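Local atomic coordinates of type 4 fimbrial biogenesis protein PilY1 (Pseudomonas aeruginosa, PDB entry 3HX6), a protein that takes part in type IV pilus assembly, twitching motility and adhesion to host cells, and binds calcium, which seems to be needed for regulating pilus retraction. Residues Q393-D398 / S416-N421; L449-I454 / L461-T466; V495-R500 / C548-P553; T367-W372 / L387-L392. The protein carries 3 engineered substitutions. All blocks are in the same frame, centred on the assembly; numbering follows the deposited sequence.

Interaction 1. Residues Q393-D398 / S416-N421; sequences QQQTLD and SQNPVN
S416 OG receives the backbone N-H of T396 at 2.8 Å, in a nearly straight bond (163° at the hydrogen). A second bond runs the other way, from S416 N to T396 O at 2.9 Å, so S416 clasps both polar backbone atoms of one residue. This happens on the long hairpin of strands 392-405 and 408-415 in the beta-propeller domain: past the second strand the chain runs on antiparallel to the first, as an irregular extended segment, with a serine hydroxyl standing in for one of the usual backbone acceptors. A chi1 of 56°, which sets OG between the backbone N and the carbonyl carbon of S416, turns the hydroxyl onto the T396 amide. D398 OD2 comes up beside S416 CB, 3.5 Å away. Further along, the buried Q395 side chain curls toward the backbone of N418. Q393 lies at the far end of the contact, its CG 3.3 Å from P419 O and its CB 3.8 Å from V420 CG2. Outside the pair, Q431 binds Q393 OE1. The amide of Q393 bends back at chi2, and its NE2 donates to Q394 O at 2.8 Å, in the carbonyl plane and on a lone pair.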
# COMPACT_ATOMS: atom_id res chain seq x y z
N GLN A 393 -7.67 29.52 20.14
CA GLN A 393 -8.37 28.66 21.08
C GLN A 393 -7.35 27.73 21.71
O GLN A 393 -6.66 26.97 21.02
CB GLN A 393 -9.42 27.81 20.37
CG GLN A 393 -10.08 26.79 21.29
CD GLN A 393 -10.67 27.45 22.52
OE1 GLN A 393 -11.41 28.42 22.41
NE2 GLN A 393 -10.35 26.92 23.69
N GLN A 394 -7.24 27.80 23.02
CA GLN A 394 -6.31 26.96 23.75
C GLN A 394 -6.82 25.52 23.83
O GLN A 394 -8.03 25.28 23.90
CB GLN A 394 -6.12 27.51 25.16
CG GLN A 394 -5.26 26.65 26.07
CD GLN A 394 -5.27 27.15 27.51
OE1 GLN A 394 -6.32 27.29 28.12
NE2 GLN A 394 -4.09 27.43 28.05
N GLN A 395 -5.89 24.58 23.80
CA GLN A 395 -6.19 23.16 23.95
C GLN A 395 -5.16 22.73 24.98
O GLN A 395 -4.12 23.39 25.13
CB GLN A 395 -5.98 22.39 22.64
CG GLN A 395 -6.81 22.86 21.44
CD GLN A 395 -8.31 22.58 21.57
OE1 GLN A 395 -9.10 23.02 20.72
NE2 GLN A 395 -8.70 21.85 22.61
N THR A 396 -5.43 21.66 25.70
CA THR A 396 -4.49 21.19 26.71
C THR A 396 -4.36 19.68 26.70
O THR A 396 -5.24 18.98 26.21
CB THR A 396 -4.95 21.62 28.13
OG1 THR A 396 -6.33 21.29 28.30
CG2 THR A 396 -4.77 23.12 28.33
N LEU A 397 -3.24 19.19 27.21
CA LEU A 397 -3.05 17.76 27.34
C LEU A 397 -3.52 17.60 28.77
O LEU A 397 -2.88 18.08 29.71
CB LEU A 397 -1.57 17.40 27.18
CG LEU A 397 -1.11 17.54 25.73
CD1 LEU A 397 0.34 17.10 25.60
CD2 LEU A 397 -2.01 16.69 24.82
N ASP A 398 -4.67 16.96 28.94
CA ASP A 398 -5.29 16.84 30.25
C ASP A 398 -5.04 15.59 31.06
O ASP A 398 -5.35 15.56 32.25
CB ASP A 398 -6.79 17.04 30.13
CG ASP A 398 -7.14 18.38 29.54
OD1 ASP A 398 -6.34 19.32 29.72
OD2 ASP A 398 -8.21 18.51 28.91
N SER A 416 -7.70 17.90 25.22
CA SER A 416 -9.01 18.54 25.32
C SER A 416 -9.60 18.57 23.91
O SER A 416 -8.91 18.24 22.93
CB SER A 416 -8.85 19.97 25.83
OG SER A 416 -7.96 20.72 25.01
N GLN A 417 -10.86 18.98 23.81
CA GLN A 417 -11.53 19.04 22.52
C GLN A 417 -12.38 20.31 22.43
O GLN A 417 -13.58 20.26 22.16
CB GLN A 417 -12.41 17.80 22.35
CG GLN A 417 -13.05 17.65 20.98
CD GLN A 417 -13.80 16.33 20.85
OE1 GLN A 417 -13.40 15.45 20.09
NE2 GLN A 417 -14.87 16.19 21.60
N ASN A 418 -11.74 21.45 22.66
CA ASN A 418 -12.42 22.73 22.62
C ASN A 418 -12.63 23.16 21.18
O ASN A 418 -11.74 23.04 20.35
CB ASN A 418 -11.58 23.77 23.36
CG ASN A 418 -11.20 23.31 24.75
OD1 ASN A 418 -10.08 23.54 25.21
ND2 ASN A 418 -12.14 22.67 25.43
N PRO A 419 -13.83 23.65 20.87
CA PRO A 419 -14.08 24.08 19.50
C PRO A 419 -13.43 25.43 19.22
O PRO A 419 -13.09 26.17 20.14
CB PRO A 419 -15.61 24.14 19.43
CG PRO A 419 -15.98 24.56 20.82
CD PRO A 419 -15.06 23.72 21.69
N VAL A 420 -13.24 25.73 17.94
CA VAL A 420 -12.65 26.99 17.53
C VAL A 420 -13.75 27.78 16.82
O VAL A 420 -14.39 27.25 15.91
CB VAL A 420 -11.48 26.79 16.54
CG1 VAL A 420 -10.92 28.13 16.12
CG2 VAL A 420 -10.38 25.94 17.19
N ASN A 421 -13.96 29.02 17.24
CA ASN A 421 -14.99 29.85 16.61
C ASN A 421 -14.28 30.77 15.64
O ASN A 421 -13.78 31.84 16.01
CB ASN A 421 -15.74 30.67 17.66
CG ASN A 421 -16.97 31.35 17.09
OD1 ASN A 421 -17.55 32.24 17.72
ND2 ASN A 421 -17.39 30.93 15.90

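Interaction 2. Residues L449-I454 / L461-T466; sequences LIEDMI and LLQTIT
I454 and L461 face each other as an antiparallel hydrogen-bonded pair: I454 N gives its hydrogen to L461 O at 2.7 Å, and L461 N returns one to I454 O at 2.6 Å, both nearly straight. Their CB atoms lie on the same face of the sheet. One step back, M453 lies alongside L462, pointing the same way, with its CG 3.6 Å from L462 CB. Then the chains part, the CA atoms of E451 and Q463 being 6.6 Å apart, and a water sits in the opening. It is hydrogen-bonded to D452 O and to Q463 N, the latter at 2.8 Å, so the strand amide is satisfied where no backbone carbonyl of the partner takes it. Beyond the water the chains close up again, and L449 reaches back over the strand. With CG anti to the backbone N (chi1 -176°), its CD1 settles 3.4 Å from Q463 O and meets L462 CD1, the two leucines crossing at about a right angle.

The next shell fixes these groups. L368 of strand 367-373 packs against both M453 and L462, Y135 of helix 130-137 touches I450 and E451, and T464 OG1 is hydrogen-bonded to M448 O. On its other side strand 459-466 pairs with strand 477-483, bonding through Y481 and W479. What results is a beta-hairpin whose short strand, 454-456, ends a mixed sheet of the propeller domain, with the chain leading into it joined to the neighbouring strand by side-chain packing and one bridging water.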
# COMPACT_ATOMS: atom_id res chain seq x y z
N LEU A 449 9.02 20.08 19.96
CA LEU A 449 8.88 19.56 18.61
C LEU A 449 10.12 19.88 17.77
O LEU A 449 10.46 21.06 17.61
CB LEU A 449 7.68 20.19 17.91
CG LEU A 449 7.42 19.63 16.51
CD1 LEU A 449 6.72 18.29 16.67
CD2 LEU A 449 6.56 20.57 15.67
N ILE A 450 10.81 18.87 17.26
CA ILE A 450 11.95 19.16 16.39
C ILE A 450 11.83 18.42 15.06
O ILE A 450 12.47 18.78 14.08
CB ILE A 450 13.34 18.86 17.05
CG1 ILE A 450 13.64 17.37 17.03
CG2 ILE A 450 13.38 19.44 18.46
CD1 ILE A 450 12.88 16.57 18.03
N GLU A 451 10.98 17.39 15.02
CA GLU A 451 10.77 16.58 13.80
C GLU A 451 9.56 17.07 13.01
O GLU A 451 8.58 17.55 13.59
CB GLU A 451 10.55 15.11 14.17
CG GLU A 451 11.73 14.44 14.85
CD GLU A 451 12.92 14.29 13.92
OE1 GLU A 451 12.75 13.67 12.85
OE2 GLU A 451 14.01 14.79 14.26
N ASP A 452 9.62 16.93 11.69
CA ASP A 452 8.52 17.34 10.84
C ASP A 452 7.26 16.54 11.15
O ASP A 452 7.33 15.42 11.66
CB ASP A 452 8.88 17.20 9.36
CG ASP A 452 9.93 18.20 8.92
OD1 ASP A 452 10.43 18.97 9.78
OD2 ASP A 452 10.25 18.22 7.71
N MET A 453 6.11 17.12 10.83
CA MET A 453 4.83 16.50 11.09
C MET A 453 4.18 16.01 9.81
O MET A 453 4.64 16.31 8.71
CB MET A 453 3.91 17.50 11.78
CG MET A 453 4.55 18.20 12.97
SD MET A 453 3.40 19.37 13.72
CE MET A 453 3.82 20.87 12.85
N ILE A 454 3.10 15.25 9.96
CA ILE A 454 2.38 14.70 8.82
C ILE A 454 0.90 15.01 8.92
O ILE A 454 0.22 14.55 9.84
CB ILE A 454 2.55 13.17 8.75
CG1 ILE A 454 4.04 12.82 8.70
CG2 ILE A 454 1.82 12.62 7.52
CD1 ILE A 454 4.34 11.36 9.09
N LEU A 461 -0.30 14.43 12.34
CA LEU A 461 0.50 13.49 13.10
C LEU A 461 1.85 14.12 13.41
O LEU A 461 2.49 14.68 12.54
CB LEU A 461 0.69 12.22 12.27
CG LEU A 461 -0.62 11.55 11.87
CD1 LEU A 461 -0.40 10.64 10.68
CD2 LEU A 461 -1.18 10.77 13.06
N LEU A 462 2.26 14.04 14.67
CA LEU A 462 3.53 14.63 15.06
C LEU A 462 4.20 13.82 16.16
O LEU A 462 3.55 13.05 16.86
CB LEU A 462 3.32 16.07 15.55
CG LEU A 462 2.39 16.22 16.75
CD1 LEU A 462 2.88 17.34 17.64
CD2 LEU A 462 0.96 16.48 16.29
N GLN A 463 5.50 14.02 16.30
CA GLN A 463 6.25 13.33 17.32
C GLN A 463 7.06 14.36 18.07
O GLN A 463 7.76 15.17 17.48
CB GLN A 463 7.20 12.30 16.71
CG GLN A 463 8.00 11.53 17.75
CD GLN A 463 9.14 10.75 17.13
OE1 GLN A 463 10.11 11.33 16.64
NE2 GLN A 463 9.03 9.43 17.15
N THR A 464 6.95 14.33 19.39
CA THR A 464 7.68 15.26 20.21
C THR A 464 8.81 14.53 20.94
O THR A 464 8.82 13.30 21.04
CB THR A 464 6.77 15.86 21.26
OG1 THR A 464 7.45 16.91 21.94
CG2 THR A 464 6.39 14.79 22.26
N ILE A 465 9.76 15.30 21.45
CA ILE A 465 10.86 14.72 22.19
C ILE A 465 10.99 15.42 23.53
O ILE A 465 10.86 16.65 23.63
CB ILE A 465 12.19 14.81 21.39
CG1 ILE A 465 13.29 14.03 22.14
CG2 ILE A 465 12.60 16.27 21.20
CD1 ILE A 465 14.59 13.93 21.38
N THR A 466 11.22 14.64 24.57
CA THR A 466 11.38 15.18 25.91
C THR A 466 12.72 14.72 26.45
O THR A 466 12.88 13.56 26.81
CB THR A 466 10.26 14.68 26.85
OG1 THR A 466 8.99 15.07 26.32
CG2 THR A 466 10.44 15.27 28.25
O HOH W 1 6.70 15.56 14.36

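Interaction 3. Residues V495-R500 / C548-P553; sequences VFDLAR and CLTVNP
D497 CB packs on T550, 3.8 Å from its CB and 3.6 Å from T550 O. From there CG swings anti to the backbone N (chi1 166°), carrying the carboxylate off toward its own loop. OD1 accepts from the backbone of Q501, and OD2 accepts from G502 N as well as from a water at 2.9 Å. That water in turn takes the hydrogen of T550 N, linking the carboxylate back to the facing strand. The backbone of D497 is tied there directly: D497 N donates to T550 O at 3.0 Å, and N552 N donates to V495 O at 2.8 Å. These bonds form a single beta bridge between F496 and V551, pairing the loop with the end of strand 548-550 and the residues that follow. That strand is an outer one of the three-stranded antiparallel sheet near the C-terminus, held at its start by the C543-C548 disulfide. Just past the bridge the loop bends in an inverse gamma turn centred on D497, with a weak bond from L498 N to F496 O. Apolar groups line one side. F496 lies side by side with V551, CD1 to V551 CG1 at 3.7 Å, and L549 CD1 comes within 3.9 Å of the same ring carbon. V495 CG2 stands over the centre of the F496 ring.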
# COMPACT_ATOMS: atom_id res chain seq x y z
N VAL A 495 -7.88 7.77 16.10
CA VAL A 495 -6.83 7.90 15.10
C VAL A 495 -5.89 6.71 15.01
O VAL A 495 -5.61 6.22 13.92
CB VAL A 495 -6.00 9.20 15.34
CG1 VAL A 495 -5.58 9.28 16.80
CG2 VAL A 495 -4.76 9.23 14.44
N PHE A 496 -5.40 6.26 16.16
CA PHE A 496 -4.45 5.16 16.20
C PHE A 496 -5.01 3.80 16.54
O PHE A 496 -5.90 3.66 17.37
CB PHE A 496 -3.35 5.46 17.22
CG PHE A 496 -2.62 6.75 16.98
CD1 PHE A 496 -1.73 6.88 15.93
CD2 PHE A 496 -2.82 7.84 17.83
CE1 PHE A 496 -1.04 8.07 15.72
CE2 PHE A 496 -2.13 9.03 17.64
CZ PHE A 496 -1.24 9.15 16.57
N ASP A 497 -4.48 2.77 15.88
CA ASP A 497 -4.87 1.42 16.22
C ASP A 497 -3.84 1.06 17.29
O ASP A 497 -2.77 0.57 16.98
CB ASP A 497 -4.73 0.45 15.04
CG ASP A 497 -4.80 -1.00 15.49
OD1 ASP A 497 -5.57 -1.29 16.43
OD2 ASP A 497 -4.09 -1.85 14.90
N LEU A 498 -4.17 1.35 18.54
CA LEU A 498 -3.26 1.07 19.64
C LEU A 498 -3.35 -0.37 20.11
O LEU A 498 -2.49 -0.84 20.86
CB LEU A 498 -3.60 1.99 20.82
CG LEU A 498 -3.53 3.49 20.54
CD1 LEU A 498 -4.03 4.26 21.76
CD2 LEU A 498 -2.09 3.88 20.22
N ALA A 499 -4.39 -1.07 19.67
CA ALA A 499 -4.62 -2.45 20.07
C ALA A 499 -4.02 -3.51 19.16
O ALA A 499 -4.31 -4.69 19.32
CB ALA A 499 -6.12 -2.67 20.20
N ARG A 500 -3.18 -3.10 18.21
CA ARG A 500 -2.57 -4.04 17.28
C ARG A 500 -3.64 -4.90 16.59
O ARG A 500 -3.47 -6.11 16.44
CB ARG A 500 -1.58 -4.96 18.01
CG ARG A 500 -0.34 -4.27 18.54
CD ARG A 500 0.62 -5.27 19.14
NE ARG A 500 1.83 -4.62 19.65
CZ ARG A 500 2.81 -5.24 20.29
NH1 ARG A 500 2.74 -6.55 20.51
NH2 ARG A 500 3.86 -4.55 20.70
N CYS A 548 4.80 0.54 14.32
CA CYS A 548 4.10 1.25 13.26
C CYS A 548 2.67 1.17 13.76
O CYS A 548 2.26 0.15 14.31
CB CYS A 548 4.19 0.52 11.93
SG CYS A 548 5.75 0.65 10.98
N LEU A 549 1.91 2.24 13.57
CA LEU A 549 0.53 2.23 14.02
C LEU A 549 -0.41 2.53 12.86
O LEU A 549 -0.27 3.54 12.18
CB LEU A 549 0.32 3.26 15.13
CG LEU A 549 1.21 3.15 16.37
CD1 LEU A 549 0.95 4.33 17.28
CD2 LEU A 549 0.93 1.84 17.10
N THR A 550 -1.36 1.62 12.62
CA THR A 550 -2.32 1.84 11.56
C THR A 550 -3.07 3.10 11.98
O THR A 550 -3.41 3.26 13.15
CB THR A 550 -3.33 0.66 11.46
OG1 THR A 550 -2.62 -0.56 11.25
CG2 THR A 550 -4.30 0.89 10.31
N VAL A 551 -3.30 4.01 11.04
CA VAL A 551 -3.99 5.24 11.38
C VAL A 551 -5.24 5.49 10.56
O VAL A 551 -5.39 5.00 9.44
CB VAL A 551 -3.06 6.46 11.22
CG1 VAL A 551 -1.96 6.40 12.26
CG2 VAL A 551 -2.45 6.47 9.82
N ASN A 552 -6.15 6.26 11.14
CA ASN A 552 -7.40 6.61 10.49
C ASN A 552 -7.42 8.12 10.29
O ASN A 552 -7.60 8.88 11.23
CB ASN A 552 -8.58 6.16 11.35
CG ASN A 552 -9.91 6.64 10.81
OD1 ASN A 552 -10.09 6.77 9.60
ND2 ASN A 552 -10.86 6.90 11.71
N PRO A 553 -7.21 8.57 9.04
CA PRO A 553 -7.19 10.00 8.68
C PRO A 553 -8.51 10.71 8.98
O PRO A 553 -8.57 11.93 9.00
CB PRO A 553 -6.90 9.97 7.18
CG PRO A 553 -6.17 8.68 6.99
CD PRO A 553 -6.97 7.74 7.86
O HOH W 2 -1.56 -1.00 13.82

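Interaction 4. Residues T367-W372 / L387-L392; sequences TLYGIW and LTRGNL
The connection between strands 367-373 and 392-405 folds back on the sheet it serves, R389 and L392 returning to meet T367, Y369 and I371 of the first strand. R389 comes in stretched out from CG to NE, opposite in direction to T367 and at about a right angle to Y369. Its NH2 donates to Y369 OH at 3.3 Å, a long and bent bond (137°) with the hydroxyl lying 30° out of the guanidinium plane. T367 OG1 stands 2.9 Å from the same NH2, at the edge of the guanidinium group. The main partner lies beyond: D437 forms a salt bridge with NH2 and also binds T367 OG1, while V319 O takes the hydrogen of R389 NE. Q326 binds both Y369 OH and T367 OG1, so the end of R389 shares a polar network with T367, Y369, D437 and Q326. D437 ends strand 433-437, which lies between strands 367-373 and 392-405 in the mixed sheet of this propeller domain; the loop therefore bypasses the strand slotted between its two ends. A 3-10 turn, 389-391, lies between the two contact residues, R389 opening it and L392 following it. T388, just before the turn, donates its N-H to N391 OD1 at 2.8 Å. After the turn L392 points toward segment 367-372. I371 CD1 rests against its two methyls, CD1 and CD2, at 3.7 Å each, the two side chains crossing at about a right angle. L392 CD1 also meets the edge of the Y369 ring, 4.1 Å from Y369 CD2, while T367 CG2 lies over one face of that ring, 3.5 Å above the plane and toward the rim.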
# COMPACT_ATOMS: atom_id res chain seq x y z
N THR A 367 5.31 24.79 22.35
CA THR A 367 3.92 24.79 21.92
C THR A 367 3.67 24.36 20.49
O THR A 367 4.54 24.48 19.63
CB THR A 367 3.36 26.23 22.10
OG1 THR A 367 3.68 26.70 23.42
CG2 THR A 367 1.86 26.26 21.90
N LEU A 368 2.46 23.86 20.24
CA LEU A 368 2.03 23.47 18.90
C LEU A 368 0.99 24.52 18.53
O LEU A 368 0.06 24.77 19.30
CB LEU A 368 1.37 22.10 18.88
CG LEU A 368 0.99 21.65 17.46
CD1 LEU A 368 2.26 21.53 16.61
CD2 LEU A 368 0.24 20.31 17.51
N TYR A 369 1.16 25.15 17.37
CA TYR A 369 0.24 26.19 16.93
C TYR A 369 -0.45 25.85 15.63
O TYR A 369 0.10 25.16 14.78
CB TYR A 369 0.97 27.53 16.71
CG TYR A 369 1.59 28.13 17.95
CD1 TYR A 369 2.92 27.89 18.27
CD2 TYR A 369 0.85 28.96 18.79
CE1 TYR A 369 3.51 28.45 19.40
CE2 TYR A 369 1.42 29.53 19.93
CZ TYR A 369 2.75 29.27 20.22
OH TYR A 369 3.32 29.83 21.34
N GLY A 370 -1.66 26.38 15.48
CA GLY A 370 -2.44 26.22 14.27
C GLY A 370 -2.89 27.64 13.94
O GLY A 370 -3.81 28.16 14.57
N ILE A 371 -2.25 28.27 12.96
CA ILE A 371 -2.58 29.64 12.58
C ILE A 371 -3.27 29.75 11.22
O ILE A 371 -2.82 29.19 10.22
CB ILE A 371 -1.32 30.53 12.54
CG1 ILE A 371 -0.61 30.49 13.89
CG2 ILE A 371 -1.70 31.96 12.16
CD1 ILE A 371 -1.45 31.01 15.04
N TRP A 372 -4.36 30.51 11.17
CA TRP A 372 -5.09 30.67 9.93
C TRP A 372 -4.46 31.68 8.98
O TRP A 372 -4.36 32.86 9.30
CB TRP A 372 -6.53 31.10 10.23
CG TRP A 372 -7.46 31.07 9.06
CD1 TRP A 372 -7.20 30.59 7.80
CD2 TRP A 372 -8.83 31.47 9.05
NE1 TRP A 372 -8.32 30.67 7.02
CE2 TRP A 372 -9.34 31.20 7.76
CE3 TRP A 372 -9.69 32.03 10.02
CZ2 TRP A 372 -10.67 31.47 7.41
CZ3 TRP A 372 -11.01 32.30 9.66
CH2 TRP A 372 -11.49 32.02 8.37
N LEU A 387 -1.31 38.30 15.38
CA LEU A 387 -1.99 37.50 16.38
C LEU A 387 -1.16 37.15 17.59
O LEU A 387 0.07 37.17 17.57
CB LEU A 387 -2.51 36.20 15.75
CG LEU A 387 -3.47 36.26 14.56
CD1 LEU A 387 -4.71 37.04 14.94
CD2 LEU A 387 -2.79 36.89 13.38
N THR A 388 -1.88 36.78 18.65
CA THR A 388 -1.31 36.40 19.92
C THR A 388 -2.13 35.19 20.38
O THR A 388 -3.16 34.88 19.77
CB THR A 388 -1.44 37.57 20.94
OG1 THR A 388 -0.34 38.48 20.77
CG2 THR A 388 -1.47 37.07 22.36
N ARG A 389 -1.69 34.51 21.42
CA ARG A 389 -2.44 33.37 21.94
C ARG A 389 -3.88 33.76 22.23
O ARG A 389 -4.79 32.93 22.17
CB ARG A 389 -1.79 32.86 23.23
CG ARG A 389 -0.41 32.27 23.03
CD ARG A 389 0.20 31.88 24.37
NE ARG A 389 1.36 31.02 24.16
CZ ARG A 389 1.54 29.86 24.76
NH1 ARG A 389 0.64 29.41 25.63
NH2 ARG A 389 2.60 29.12 24.47
N GLY A 390 -4.09 35.04 22.55
CA GLY A 390 -5.43 35.54 22.85
C GLY A 390 -6.42 35.41 21.71
O GLY A 390 -7.63 35.32 21.93
N ASN A 391 -5.91 35.39 20.48
CA ASN A 391 -6.77 35.26 19.30
C ASN A 391 -6.95 33.80 18.93
O ASN A 391 -7.60 33.48 17.93
CB ASN A 391 -6.15 35.98 18.11
CG ASN A 391 -5.74 37.39 18.44
OD1 ASN A 391 -4.55 37.70 18.52
ND2 ASN A 391 -6.72 38.26 18.66
N LEU A 392 -6.38 32.91 19.73
CA LEU A 392 -6.45 31.48 19.44
C LEU A 392 -7.19 30.70 20.52
O LEU A 392 -7.32 31.15 21.65
CB LEU A 392 -5.02 30.92 19.31
CG LEU A 392 -4.03 31.73 18.47
CD1 LEU A 392 -2.65 31.09 18.54
CD2 LEU A 392 -4.52 31.82 17.03

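Interactions 1, 2 and 4 all reach the same mixed sheet. Interaction 4 leads straight into interaction 1, L392 being followed by Q393, and their centres are 12 Å apart. Interaction 2 is the most central, about 9 Å from the centre of the chain, and touches two others: M453 SD packs on L368 CD1 of interaction 4 at 3.8 Å, and L461 CD2 meets F496 CE1 of interaction 3, also at 3.8 Å. Interactions 3 and 4 lie farthest apart, with centres about 28 Å from each other, and are joined through interaction 2. None of the four includes the calcium ligands D258, N260, D262, V264 and D266.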